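Local coordinates for epidermal growth factor receptor pathway substrate 8-like protein 1 (Mus musculus, PDB 2CY5) that probably binds short peptide motifs of partner proteins through its phosphotyrosine-binding (PTB) domain in receptor tyrosine kinase signalling, at residues A6-Y11 against L52-P57. Numbering follows the deposited sequence.
Sequences ADVSQY and LLRVSP. With CA (calcium ion), chain B.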
loop_
_atom_site.group_PDB
_atom_site.type_symbol
_atom_site.label_atom_id
_atom_site.label_comp_id
_atom_site.label_asym_id
_atom_site.label_seq_id
_atom_site.Cartn_x
_atom_site.Cartn_y
_atom_site.Cartn_z
ATOM N N ALA A 6 -13.698 -12.564 -21.211
ATOM C CA ALA A 6 -12.500 -13.434 -21.029
ATOM C C ALA A 6 -12.293 -13.534 -19.549
ATOM O O ALA A 6 -12.389 -12.489 -18.883
ATOM C CB ALA A 6 -11.249 -12.822 -21.657
ATOM N N ASP A 7 -12.090 -14.736 -19.006
ATOM C CA ASP A 7 -11.931 -14.724 -17.588
ATOM C C ASP A 7 -10.669 -14.010 -17.158
ATOM O O ASP A 7 -10.711 -13.360 -16.173
ATOM C CB ASP A 7 -11.889 -16.103 -16.990
ATOM C CG ASP A 7 -13.232 -16.758 -17.065
ATOM O OD1 ASP A 7 -14.335 -16.094 -17.220
ATOM O OD2 ASP A 7 -13.124 -17.964 -17.007
ATOM N N VAL A 8 -9.558 -14.236 -17.831
ATOM C CA VAL A 8 -8.268 -13.577 -17.455
ATOM C C VAL A 8 -7.780 -12.805 -18.630
ATOM O O VAL A 8 -7.692 -13.389 -19.808
ATOM C CB VAL A 8 -7.233 -14.640 -17.167
ATOM C CG1 VAL A 8 -5.907 -13.985 -16.857
ATOM C CG2 VAL A 8 -7.749 -15.521 -16.053
ATOM N N SER A 9 -7.548 -11.492 -18.457
ATOM C CA SER A 9 -7.017 -10.782 -19.579
ATOM C C SER A 9 -5.889 -9.932 -18.983
ATOM O O SER A 9 -5.912 -9.604 -17.730
ATOM C CB SER A 9 -8.066 -9.815 -20.137
ATOM O OG SER A 9 -9.309 -10.416 -20.473
ATOM N N GLN A 10 -4.970 -9.529 -19.828
ATOM C CA GLN A 10 -3.874 -8.545 -19.445
ATOM C C GLN A 10 -3.745 -7.404 -20.352
ATOM O O GLN A 10 -4.045 -7.467 -21.563
ATOM C CB GLN A 10 -2.487 -9.084 -19.379
ATOM C CG GLN A 10 -2.382 -10.439 -19.923
ATOM C CD GLN A 10 -0.954 -10.937 -19.786
ATOM O OE1 GLN A 10 -0.588 -11.551 -18.763
ATOM N NE2 GLN A 10 -0.121 -10.580 -20.778
ATOM N N TYR A 11 -3.272 -6.312 -19.799
ATOM C CA TYR A 11 -3.106 -5.084 -20.526
ATOM C C TYR A 11 -1.773 -4.421 -20.093
ATOM O O TYR A 11 -1.318 -4.572 -18.894
ATOM C CB TYR A 11 -4.195 -4.120 -20.116
ATOM C CG TYR A 11 -5.525 -4.754 -20.289
ATOM C CD1 TYR A 11 -6.165 -5.400 -19.200
ATOM C CD2 TYR A 11 -6.170 -4.716 -21.545
ATOM C CE1 TYR A 11 -7.447 -5.991 -19.329
ATOM C CE2 TYR A 11 -7.499 -5.280 -21.683
ATOM C CZ TYR A 11 -8.117 -5.885 -20.601
ATOM O OH TYR A 11 -9.350 -6.391 -20.645
ATOM N N LEU A 52 2.252 -4.433 -16.250
ATOM C CA LEU A 52 1.242 -5.402 -16.766
ATOM C C LEU A 52 0.079 -5.499 -15.808
ATOM O O LEU A 52 0.238 -5.983 -14.690
ATOM C CB LEU A 52 1.825 -6.797 -16.765
ATOM C CG LEU A 52 1.355 -7.739 -17.867
ATOM C CD1 LEU A 52 0.702 -7.037 -19.066
ATOM C CD2 LEU A 52 2.644 -8.476 -18.305
ATOM N N LEU A 53 -1.111 -5.091 -16.253
ATOM C CA LEU A 53 -2.297 -5.142 -15.395
ATOM C C LEU A 53 -3.173 -6.362 -15.820
ATOM O O LEU A 53 -3.574 -6.527 -17.035
ATOM C CB LEU A 53 -3.061 -3.783 -15.472
ATOM C CG LEU A 53 -4.255 -3.678 -14.491
ATOM C CD1 LEU A 53 -4.893 -2.238 -14.421
ATOM C CD2 LEU A 53 -5.440 -4.538 -15.007
ATOM N N ARG A 54 -3.318 -7.297 -14.901
ATOM C CA ARG A 54 -4.066 -8.503 -15.143
ATOM C C ARG A 54 -5.398 -8.602 -14.434
ATOM O O ARG A 54 -5.517 -8.337 -13.247
ATOM C CB ARG A 54 -3.135 -9.677 -14.903
ATOM C CG ARG A 54 -3.802 -11.034 -15.195
ATOM C CD ARG A 54 -2.912 -12.303 -14.889
ATOM N NE ARG A 54 -1.691 -12.321 -15.713
ATOM C CZ ARG A 54 -0.627 -13.100 -15.429
ATOM N NH1 ARG A 54 -0.618 -13.923 -14.363
ATOM N NH2 ARG A 54 0.443 -13.059 -16.195
ATOM N N VAL A 55 -6.521 -8.789 -15.190
ATOM C CA VAL A 55 -7.831 -8.910 -14.514
ATOM C C VAL A 55 -8.233 -10.385 -14.527
ATOM O O VAL A 55 -8.233 -11.000 -15.624
ATOM C CB VAL A 55 -8.795 -8.134 -15.294
ATOM C CG1 VAL A 55 -10.103 -8.102 -14.645
ATOM C CG2 VAL A 55 -8.213 -6.607 -15.474
ATOM N N SER A 56 -8.503 -10.966 -13.373
ATOM C CA SER A 56 -8.940 -12.361 -13.256
ATOM C C SER A 56 -10.199 -12.340 -12.562
ATOM O O SER A 56 -10.638 -11.303 -12.051
ATOM C CB SER A 56 -7.891 -13.158 -12.546
ATOM O OG SER A 56 -8.013 -12.952 -11.189
ATOM N N PRO A 57 -10.924 -13.462 -12.476
ATOM C CA PRO A 57 -12.208 -13.297 -11.799
ATOM C C PRO A 57 -12.149 -13.072 -10.277
ATOM O O PRO A 57 -13.154 -12.873 -9.716
ATOM C CB PRO A 57 -12.948 -14.644 -12.038
ATOM C CG PRO A 57 -12.277 -15.052 -13.417
ATOM C CD PRO A 57 -10.797 -14.783 -13.139
HETATM CA CA CA B . -12.986 -10.397 -17.883
HETATM O O HOH W 1 -13.546 -9.696 -20.051
HETATM O O HOH W 2 -15.050 -11.599 -18.302
HETATM O O HOH W 3 -12.616 -11.605 -15.805
HETATM O O HOH W 4 -10.599 -10.456 -17.735
HETATM O O HOH W 5 -14.642 -9.246 -16.818
#
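Gln10 and Arg54 face each other as a non-hydrogen-bonded antiparallel pair, and their side chains run alongside one another in the same direction. The amide and guanidinium planes are nearly coplanar, 13° apart, and Gln10 OE1 lies at the guanidinium edge: Arg54 NH2 donates to it at 3.2 Å, almost in line with the amide C=O, and Arg54 NE adds a weak bond to the same oxygen. A bend at chi3 (-62°) in the arginine sets the guanidinium edge beside the amide oxygen. Beside this pair, Val8 CG1 rests on Arg54 CD at 4.0 Å, while Gln10 CB packs on Leu52 CD1. The other sheet face carries Ser9, Tyr11, Leu53 and Val55; here Val55 CG2 reaches the ring edge of Tyr11 at CE1, 4.0 Å away. Two hydrogen-bonded pairs, Ser9 with Val55 and Tyr11 with Leu53, join the backbones. Beyond the strand ends Asp7 CB touches Pro57 CG at 3.7 Å. The calcium ion binds Ala6 O at 2.4 Å and five waters; one donates to Asp7 O and another lies between Ser9 OG and Val55 O. Asp125 of helix 118-133 completes the metal site with OD1 and is hydrogen-bonded to Tyr11 OH through OD2. That helix covers the Tyr11 and Val55 face through Ile122 and Ile126, as the C-terminal helix does in PTB domains, while strand 59-63 pairs with the far edge of strand 49-55.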